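PDB 2GMY: hypothetical protein Atu0492 from Agrobacterium tumefaciens, which is of unknown function but probably serves in antioxidant defence, as a helical relative of the alkylhydroperoxidase AhpD. Local coordinates for residues A[2-7]-A[139-144]; A[28-33]-A[121-126]; A[65-70]-A[78-83]. All blocks are in the same frame, centred on the assembly; numbering follows the deposited sequence.

Interaction 1 of 3, residues A[2-7]-A[139-144]; sequences KTRINY and GFRSQH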
# COMPACT_ATOMS: atom_id res chain seq x y z
N LYS A 2 -10.67 24.74 -9.39
CA LYS A 2 -10.70 25.22 -10.80
C LYS A 2 -10.51 24.07 -11.79
O LYS A 2 -9.62 23.23 -11.63
CB LYS A 2 -9.62 26.29 -11.02
CG LYS A 2 -9.80 27.09 -12.30
CD LYS A 2 -8.57 27.92 -12.60
CE LYS A 2 -8.66 28.53 -13.99
NZ LYS A 2 -7.33 29.02 -14.43
N THR A 3 -11.37 24.06 -12.80
CA THR A 3 -11.33 23.07 -13.87
C THR A 3 -10.06 23.23 -14.71
O THR A 3 -9.62 24.34 -15.00
CB THR A 3 -12.59 23.23 -14.75
OG1 THR A 3 -13.75 23.15 -13.90
CG2 THR A 3 -12.67 22.17 -15.82
N ARG A 4 -9.46 22.10 -15.09
CA ARG A 4 -8.24 22.13 -15.90
C ARG A 4 -8.55 22.30 -17.38
O ARG A 4 -7.98 23.16 -18.05
CB ARG A 4 -7.41 20.86 -15.67
CG ARG A 4 -6.73 20.79 -14.31
CD ARG A 4 -6.09 19.42 -14.10
NE ARG A 4 -5.24 19.38 -12.92
CZ ARG A 4 -4.82 18.25 -12.34
NH1 ARG A 4 -5.19 17.07 -12.83
NH2 ARG A 4 -4.04 18.31 -11.26
N ILE A 5 -9.45 21.46 -17.89
CA ILE A 5 -9.85 21.49 -19.30
C ILE A 5 -11.36 21.27 -19.41
O ILE A 5 -11.92 20.42 -18.71
CB ILE A 5 -9.13 20.39 -20.14
CG1 ILE A 5 -7.61 20.58 -20.12
CG2 ILE A 5 -9.62 20.39 -21.59
CD1 ILE A 5 -6.83 19.39 -20.66
N ASN A 6 -12.01 22.07 -20.26
CA ASN A 6 -13.37 21.79 -20.69
C ASN A 6 -13.27 20.75 -21.79
O ASN A 6 -13.08 21.07 -22.97
CB ASN A 6 -14.05 23.06 -21.21
CG ASN A 6 -15.52 22.86 -21.53
OD1 ASN A 6 -15.94 21.78 -21.97
ND2 ASN A 6 -16.32 23.90 -21.33
N TYR A 7 -13.36 19.48 -21.39
CA TYR A 7 -13.02 18.40 -22.30
C TYR A 7 -14.05 18.20 -23.42
O TYR A 7 -13.69 17.80 -24.53
CB TYR A 7 -12.75 17.10 -21.53
CG TYR A 7 -13.88 16.66 -20.62
CD1 TYR A 7 -14.90 15.84 -21.11
CD2 TYR A 7 -13.91 17.03 -19.28
CE1 TYR A 7 -15.93 15.42 -20.29
CE2 TYR A 7 -14.94 16.61 -18.45
CZ TYR A 7 -15.95 15.81 -18.96
OH TYR A 7 -16.99 15.39 -18.16
N GLY A 139 -9.03 13.71 -13.52
CA GLY A 139 -7.95 14.17 -14.37
C GLY A 139 -8.08 15.62 -14.80
O GLY A 139 -7.08 16.35 -14.83
N PHE A 140 -9.29 16.06 -15.10
CA PHE A 140 -9.50 17.44 -15.57
C PHE A 140 -10.10 18.36 -14.50
O PHE A 140 -10.53 19.48 -14.79
CB PHE A 140 -10.32 17.45 -16.86
CG PHE A 140 -9.67 16.68 -17.99
CD1 PHE A 140 -8.28 16.64 -18.12
CD2 PHE A 140 -10.44 15.98 -18.92
CE1 PHE A 140 -7.67 15.92 -19.15
CE2 PHE A 140 -9.84 15.27 -19.96
CZ PHE A 140 -8.45 15.24 -20.07
N ARG A 141 -10.13 17.86 -13.26
CA ARG A 141 -10.66 18.61 -12.12
C ARG A 141 -12.07 19.19 -12.35
O ARG A 141 -12.33 20.35 -11.99
CB ARG A 141 -9.67 19.72 -11.71
CG ARG A 141 -8.30 19.22 -11.20
CD ARG A 141 -8.43 18.51 -9.86
NE ARG A 141 -7.15 18.25 -9.19
CZ ARG A 141 -6.54 17.06 -9.17
NH1 ARG A 141 -7.07 16.02 -9.82
NH2 ARG A 141 -5.39 16.90 -8.51
N SER A 142 -12.97 18.38 -12.90
CA SER A 142 -14.36 18.80 -13.09
C SER A 142 -14.98 19.16 -11.75
O SER A 142 -14.76 18.48 -10.76
CB SER A 142 -15.17 17.69 -13.78
OG SER A 142 -14.56 17.33 -15.01
N GLN A 143 -15.76 20.25 -11.74
CA GLN A 143 -16.36 20.79 -10.51
C GLN A 143 -17.87 20.56 -10.48
O GLN A 143 -18.59 21.02 -11.37
CB GLN A 143 -16.08 22.31 -10.42
CG GLN A 143 -14.59 22.67 -10.39
CD GLN A 143 -13.91 22.18 -9.12
OE1 GLN A 143 -14.31 22.53 -8.01
NE2 GLN A 143 -12.86 21.37 -9.28
N HIS A 144 -18.36 19.83 -9.47
CA HIS A 144 -19.81 19.57 -9.37
C HIS A 144 -20.54 20.81 -8.84
O HIS A 144 -19.92 21.64 -8.16
CB HIS A 144 -20.14 18.31 -8.52
CG HIS A 144 -19.84 18.44 -7.06
ND1 HIS A 144 -20.69 19.10 -6.18
CD2 HIS A 144 -18.83 17.96 -6.30
CE1 HIS A 144 -20.19 19.04 -4.96
NE2 HIS A 144 -19.06 18.34 -5.00
O HOH W 1 -16.06 21.87 -14.02
O HOH W 2 -13.75 19.31 -16.48

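Interaction 2 of 3, residues A[28-33]-A[121-126]; sequences SGLEHR and VKITVA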
# COMPACT_ATOMS: atom_id res chain seq x y z
N SER A 28 -28.50 -1.24 -21.51
CA SER A 28 -28.00 -2.60 -21.60
C SER A 28 -28.97 -3.67 -21.11
O SER A 28 -28.85 -4.84 -21.48
CB SER A 28 -26.69 -2.74 -20.82
OG SER A 28 -26.94 -2.59 -19.44
N GLY A 29 -29.93 -3.27 -20.28
CA GLY A 29 -30.87 -4.22 -19.67
C GLY A 29 -30.57 -4.49 -18.20
O GLY A 29 -31.40 -5.07 -17.49
N LEU A 30 -29.39 -4.08 -17.73
CA LEU A 30 -29.08 -4.21 -16.31
C LEU A 30 -30.06 -3.37 -15.49
O LEU A 30 -30.37 -2.24 -15.86
CB LEU A 30 -27.67 -3.71 -16.00
CG LEU A 30 -26.47 -4.65 -16.09
CD1 LEU A 30 -25.28 -3.93 -15.46
CD2 LEU A 30 -26.73 -5.97 -15.39
N GLU A 31 -30.52 -3.94 -14.39
CA GLU A 31 -31.39 -3.24 -13.46
C GLU A 31 -30.76 -1.90 -13.06
O GLU A 31 -29.56 -1.83 -12.78
CB GLU A 31 -31.60 -4.10 -12.22
CG GLU A 31 -32.94 -3.93 -11.56
CD GLU A 31 -33.17 -4.91 -10.44
OE1 GLU A 31 -33.06 -6.14 -10.66
OE2 GLU A 31 -33.46 -4.44 -9.32
N HIS A 32 -31.57 -0.84 -13.04
CA HIS A 32 -31.04 0.49 -12.77
C HIS A 32 -30.38 0.60 -11.40
O HIS A 32 -29.39 1.32 -11.24
CB HIS A 32 -32.10 1.57 -13.00
CG HIS A 32 -32.53 1.69 -14.43
ND1 HIS A 32 -31.64 1.97 -15.45
CD2 HIS A 32 -33.74 1.55 -15.02
CE1 HIS A 32 -32.29 2.00 -16.60
NE2 HIS A 32 -33.57 1.75 -16.37
N ARG A 33 -30.92 -0.12 -10.42
CA ARG A 33 -30.33 -0.16 -9.08
C ARG A 33 -28.87 -0.63 -9.12
O ARG A 33 -28.02 -0.08 -8.41
CB ARG A 33 -31.14 -1.08 -8.17
CG ARG A 33 -30.56 -1.14 -6.78
CD ARG A 33 -31.29 -2.09 -5.85
NE ARG A 33 -31.29 -3.47 -6.31
CZ ARG A 33 -32.35 -4.06 -6.85
NH1 ARG A 33 -33.48 -3.39 -7.02
NH2 ARG A 33 -32.27 -5.34 -7.24
N VAL A 121 -20.90 -9.70 -17.97
CA VAL A 121 -20.25 -8.90 -19.00
C VAL A 121 -20.77 -7.47 -18.97
O VAL A 121 -19.99 -6.51 -19.01
CB VAL A 121 -20.37 -9.53 -20.40
CG1 VAL A 121 -19.68 -8.65 -21.45
CG2 VAL A 121 -19.75 -10.92 -20.39
N LYS A 122 -22.10 -7.32 -18.90
CA LYS A 122 -22.72 -5.98 -18.80
C LYS A 122 -22.20 -5.22 -17.57
O LYS A 122 -21.82 -4.05 -17.65
CB LYS A 122 -24.25 -6.10 -18.73
CG LYS A 122 -24.86 -6.70 -19.98
CD LYS A 122 -26.37 -6.81 -19.83
CE LYS A 122 -26.99 -7.32 -21.12
NZ LYS A 122 -28.45 -7.50 -20.92
N ILE A 123 -22.17 -5.90 -16.43
CA ILE A 123 -21.64 -5.32 -15.19
C ILE A 123 -20.20 -4.85 -15.35
O ILE A 123 -19.85 -3.74 -14.93
CB ILE A 123 -21.72 -6.37 -14.07
CG1 ILE A 123 -23.17 -6.51 -13.60
CG2 ILE A 123 -20.82 -6.00 -12.86
CD1 ILE A 123 -23.41 -7.82 -12.88
N THR A 124 -19.36 -5.70 -15.96
CA THR A 124 -17.93 -5.42 -16.04
C THR A 124 -17.64 -4.27 -17.02
O THR A 124 -16.78 -3.43 -16.76
CB THR A 124 -17.13 -6.71 -16.32
OG1 THR A 124 -17.48 -7.71 -15.35
CG2 THR A 124 -15.64 -6.43 -16.22
N VAL A 125 -18.39 -4.21 -18.12
CA VAL A 125 -18.29 -3.05 -19.01
C VAL A 125 -18.75 -1.78 -18.27
O VAL A 125 -18.13 -0.72 -18.41
CB VAL A 125 -19.13 -3.28 -20.29
CG1 VAL A 125 -19.22 -2.01 -21.13
CG2 VAL A 125 -18.51 -4.43 -21.12
N ALA A 126 -19.83 -1.88 -17.49
CA ALA A 126 -20.30 -0.74 -16.70
C ALA A 126 -19.21 -0.26 -15.71
O ALA A 126 -18.98 0.94 -15.56
CB ALA A 126 -21.58 -1.11 -15.96

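Interaction 3 of 3, residues A[65-70]-A[78-83]; sequences SEQWIN and SPVYTE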
# COMPACT_ATOMS: atom_id res chain seq x y z
N SER A 65 -32.71 4.45 -0.73
CA SER A 65 -32.73 5.13 0.58
C SER A 65 -31.46 5.95 0.85
O SER A 65 -30.40 5.69 0.27
CB SER A 65 -32.95 4.12 1.70
OG SER A 65 -31.77 3.36 1.92
N GLU A 66 -31.56 6.92 1.75
CA GLU A 66 -30.35 7.68 2.12
C GLU A 66 -29.31 6.77 2.78
O GLU A 66 -28.11 7.02 2.64
CB GLU A 66 -30.68 8.90 3.00
CG GLU A 66 -31.61 9.92 2.32
CD GLU A 66 -31.07 10.46 1.00
OE1 GLU A 66 -29.86 10.75 0.91
OE2 GLU A 66 -31.86 10.61 0.04
N GLN A 67 -29.76 5.73 3.46
CA GLN A 67 -28.85 4.77 4.09
C GLN A 67 -28.09 4.00 3.01
O GLN A 67 -26.87 3.86 3.07
CB GLN A 67 -29.65 3.81 4.95
CG GLN A 67 -28.91 3.29 6.13
CD GLN A 67 -29.82 2.57 7.10
OE1 GLN A 67 -30.76 1.86 6.69
NE2 GLN A 67 -29.55 2.73 8.38
N TRP A 68 -28.82 3.50 2.02
CA TRP A 68 -28.21 2.79 0.89
C TRP A 68 -27.14 3.65 0.23
O TRP A 68 -26.06 3.16 -0.14
CB TRP A 68 -29.30 2.45 -0.11
CG TRP A 68 -28.94 1.53 -1.25
CD1 TRP A 68 -29.15 0.19 -1.31
CD2 TRP A 68 -28.38 1.91 -2.52
NE1 TRP A 68 -28.75 -0.31 -2.53
CE2 TRP A 68 -28.27 0.73 -3.29
CE3 TRP A 68 -27.96 3.13 -3.07
CZ2 TRP A 68 -27.77 0.73 -4.59
CZ3 TRP A 68 -27.45 3.13 -4.38
CH2 TRP A 68 -27.35 1.93 -5.12
N ILE A 69 -27.45 4.93 0.05
CA ILE A 69 -26.54 5.90 -0.57
C ILE A 69 -25.33 6.21 0.34
O ILE A 69 -24.17 6.10 -0.09
CB ILE A 69 -27.30 7.20 -0.90
CG1 ILE A 69 -28.34 6.93 -2.00
CG2 ILE A 69 -26.35 8.33 -1.29
CD1 ILE A 69 -29.29 8.14 -2.23
N ASN A 70 -25.60 6.59 1.58
CA ASN A 70 -24.53 7.00 2.49
C ASN A 70 -23.59 5.92 2.98
O ASN A 70 -22.44 6.20 3.32
CB ASN A 70 -25.10 7.75 3.68
CG ASN A 70 -25.49 9.15 3.32
OD1 ASN A 70 -26.67 9.47 3.23
ND2 ASN A 70 -24.49 9.98 3.06
N SER A 78 -21.93 -2.91 6.53
CA SER A 78 -23.32 -2.44 6.61
C SER A 78 -24.33 -3.53 6.29
O SER A 78 -24.24 -4.17 5.22
CB SER A 78 -23.55 -1.26 5.67
OG SER A 78 -24.90 -0.87 5.73
N PRO A 79 -25.28 -3.78 7.20
CA PRO A 79 -26.36 -4.72 6.88
C PRO A 79 -27.42 -4.22 5.90
O PRO A 79 -28.34 -4.97 5.59
CB PRO A 79 -26.97 -5.02 8.27
CG PRO A 79 -26.70 -3.78 9.07
CD PRO A 79 -25.35 -3.31 8.61
N VAL A 80 -27.29 -3.00 5.37
CA VAL A 80 -28.32 -2.49 4.45
C VAL A 80 -28.38 -3.25 3.11
O VAL A 80 -29.46 -3.43 2.54
CB VAL A 80 -28.26 -0.94 4.26
CG1 VAL A 80 -27.05 -0.54 3.51
CG2 VAL A 80 -29.50 -0.43 3.54
N TYR A 81 -27.23 -3.74 2.64
CA TYR A 81 -27.15 -4.38 1.31
C TYR A 81 -27.57 -5.84 1.29
O TYR A 81 -27.24 -6.61 2.20
CB TYR A 81 -25.73 -4.19 0.72
CG TYR A 81 -25.39 -2.72 0.75
CD1 TYR A 81 -26.02 -1.82 -0.12
CD2 TYR A 81 -24.51 -2.22 1.70
CE1 TYR A 81 -25.75 -0.45 -0.05
CE2 TYR A 81 -24.22 -0.86 1.77
CZ TYR A 81 -24.85 0.01 0.89
OH TYR A 81 -24.58 1.36 0.96
N THR A 82 -28.31 -6.21 0.24
CA THR A 82 -28.70 -7.60 0.03
C THR A 82 -27.49 -8.47 -0.32
O THR A 82 -26.44 -7.95 -0.70
CB THR A 82 -29.72 -7.72 -1.12
OG1 THR A 82 -29.05 -7.48 -2.36
CG2 THR A 82 -30.87 -6.70 -0.95
N GLU A 83 -27.62 -9.79 -0.24
CA GLU A 83 -26.50 -10.65 -0.59
C GLU A 83 -26.09 -10.45 -2.05
O GLU A 83 -24.90 -10.43 -2.37
CB GLU A 83 -26.78 -12.13 -0.29
CG GLU A 83 -26.84 -12.42 1.22
CD GLU A 83 -25.59 -11.92 1.98
OE1 GLU A 83 -24.46 -12.29 1.59
OE2 GLU A 83 -25.75 -11.16 2.98

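Interaction 1 of 3, residues A[2-7]-A[139-144]
R4 and R141 run side by side in the same direction and end with their guanidinium groups laid flat on each other, centres 3.8 Å apart and planes turned by 26°. NH2 of R4 sits over the face of the R141 group, toward its rim, while CG of R141 presses on the face of the R4 group. The R4 chain is extended from CG to NE, which carries NH1 to G139 O at 2.8 Å; this oxygen lies in the guanidinium plane and so restrains its rotation. R141 bends instead at chi2 (-68°) to draw up alongside. Stacking keeps the N-H groups pointing outward to acceptors: R4 NH1 bonds A103 O and R4 NH2 forms a salt bridge with D105, both of the second subunit, which should offset some of the charge, and R141 NH1 bonds G102 O of that subunit and V138 O of its own chain. Helix 117-139 closes here in a Schellman motif, with R141 at C-prime in positive phi (51°). Just past its end, F140 O accepts from R4 N at 2.8 Å, tying segment 2-7 to the helix end. Two apolar neighbours meet the F140 ring: I5 CD1 approaches F140 CE1 obliquely at 3.9 Å, and Y7 CD2 comes to F140 CD2 at 3.6 Å, the two rings oblique. Q143 folds back to donate from NE2 to R141 O at 2.9 Å, and its CG lies 3.6 Å from T3 OG1. One water joins T3 OG1 to Q143 N, another I5 O to S142 OG; the small hydroxyls suit such bridges.

Interaction 2 of 3, residues A[28-33]-A[121-126]
The loop that connects helix 12-26 to helix 32-45 leans here on the long helix 117-139, gripping it with one polar and one apolar contact. K122 supplies the polar one. Its chain is fully extended beyond CG, and this straight reach brings NZ to S28 O at 2.7 Å. The ammonium approaches fairly well in line with the carbonyl, at a C=O...N angle of 151°, tilted 25° from its plane. Lysine suits the place because its long aliphatic part spans the gap from helix to loop, with CB against L30, while its charged end meets a main-chain oxygen; E118, one turn earlier, is a weak ionic partner of the same NZ. The turn that presents S28 O passes through G29 (phi 104°), where a CB would be jammed against S28 O, so glycine suits it. S28 OG accepts a weak bond from L30 N at 3.3 Å, but its stronger link is to V25 O.

L30 is the apolar half. It slides past K122 in the opposite direction, its CG packed against K122 CB at 3.7 Å, and the L30 side chain crosses that of I123 at about a right angle, with L30 CD1 3.8 Å from I123 CG1. A branched leucine can thus touch two successive helix residues at once. I38 on helix 32-45 and L88 and W91 on helix 83-96 also pack on I123. An interhelical loop is thereby packed against helix 117-139 within an all-helical bundle, consistent with the AhpD-like clan.

Interaction 3 of 3, residues A[65-70]-A[78-83]
One tyrosine makes two quite different contacts with a single tryptophan: Y81 OH donates a hydrogen bond to the main-chain oxygen of W68, and the Y81 ring turns its edge toward the face of the W68 indole. The hydrogen bond from OH to W68 O is short, 2.6 Å, with a C=O...O angle of 130°; the carbonyl oxygen lies near the plane of the phenol ring, so the bond and the ring share one orientation. The edge-to-face, or T-shaped, pair has planes at 62° and centroids 5.1 Å apart, measured to the five-membered ring. CE1 of Y81 leads, poised over the indole toward its rim and 3.7 Å from W68 CD1. With W68 CG anti to the backbone N (chi1 -171°), the indole lies beside its own carbonyl, which is why one ring can meet both. The indole N-H goes to E85, whose carboxylate also takes T82 N.

In 78-83, V80 packs its CG1 over the centre of the Y81 ring, and its CG2 comes within 4.1 Å of Q67 OE1. The polar end of Q67 is engaged elsewhere, its NE2 bonded to D53 and P145 O of the third subunit. S65 fixes the helix start, its OG capping W68 N at 3.0 Å, and segment 78-83 opens with an ST turn in which S78 OG accepts from V80 N.

A buried phenol hydroxyl thus finds a carbonyl acceptor, while its ring packs as an apolar surface; tyrosine combines both, so the loop before helix 83-96 is held to helix 66-70 by polar and aromatic forces together.

Interaction 1 joins the N-terminal segment to the stretch near the C-terminus and encloses the others: interaction 2 is nested within its loop, and interaction 3 within that of interaction 2. Centres of 1 and 2 lie about 27 Å apart on opposite sides of the chain's centre, joined by helix 117-139, which carries 121-126 and ends at G139, where segment 139-144 begins. Interactions 2 and 3, about 19 Å apart between centres, touch where R33 O packs on W68 CZ2. Interaction 3 is about 31 Å from interaction 1 between centres, yet H144 bonds S78 of the third subunit, and F140 packs on T124 of the second, so these regions meet across subunit boundaries in the six-chain assembly.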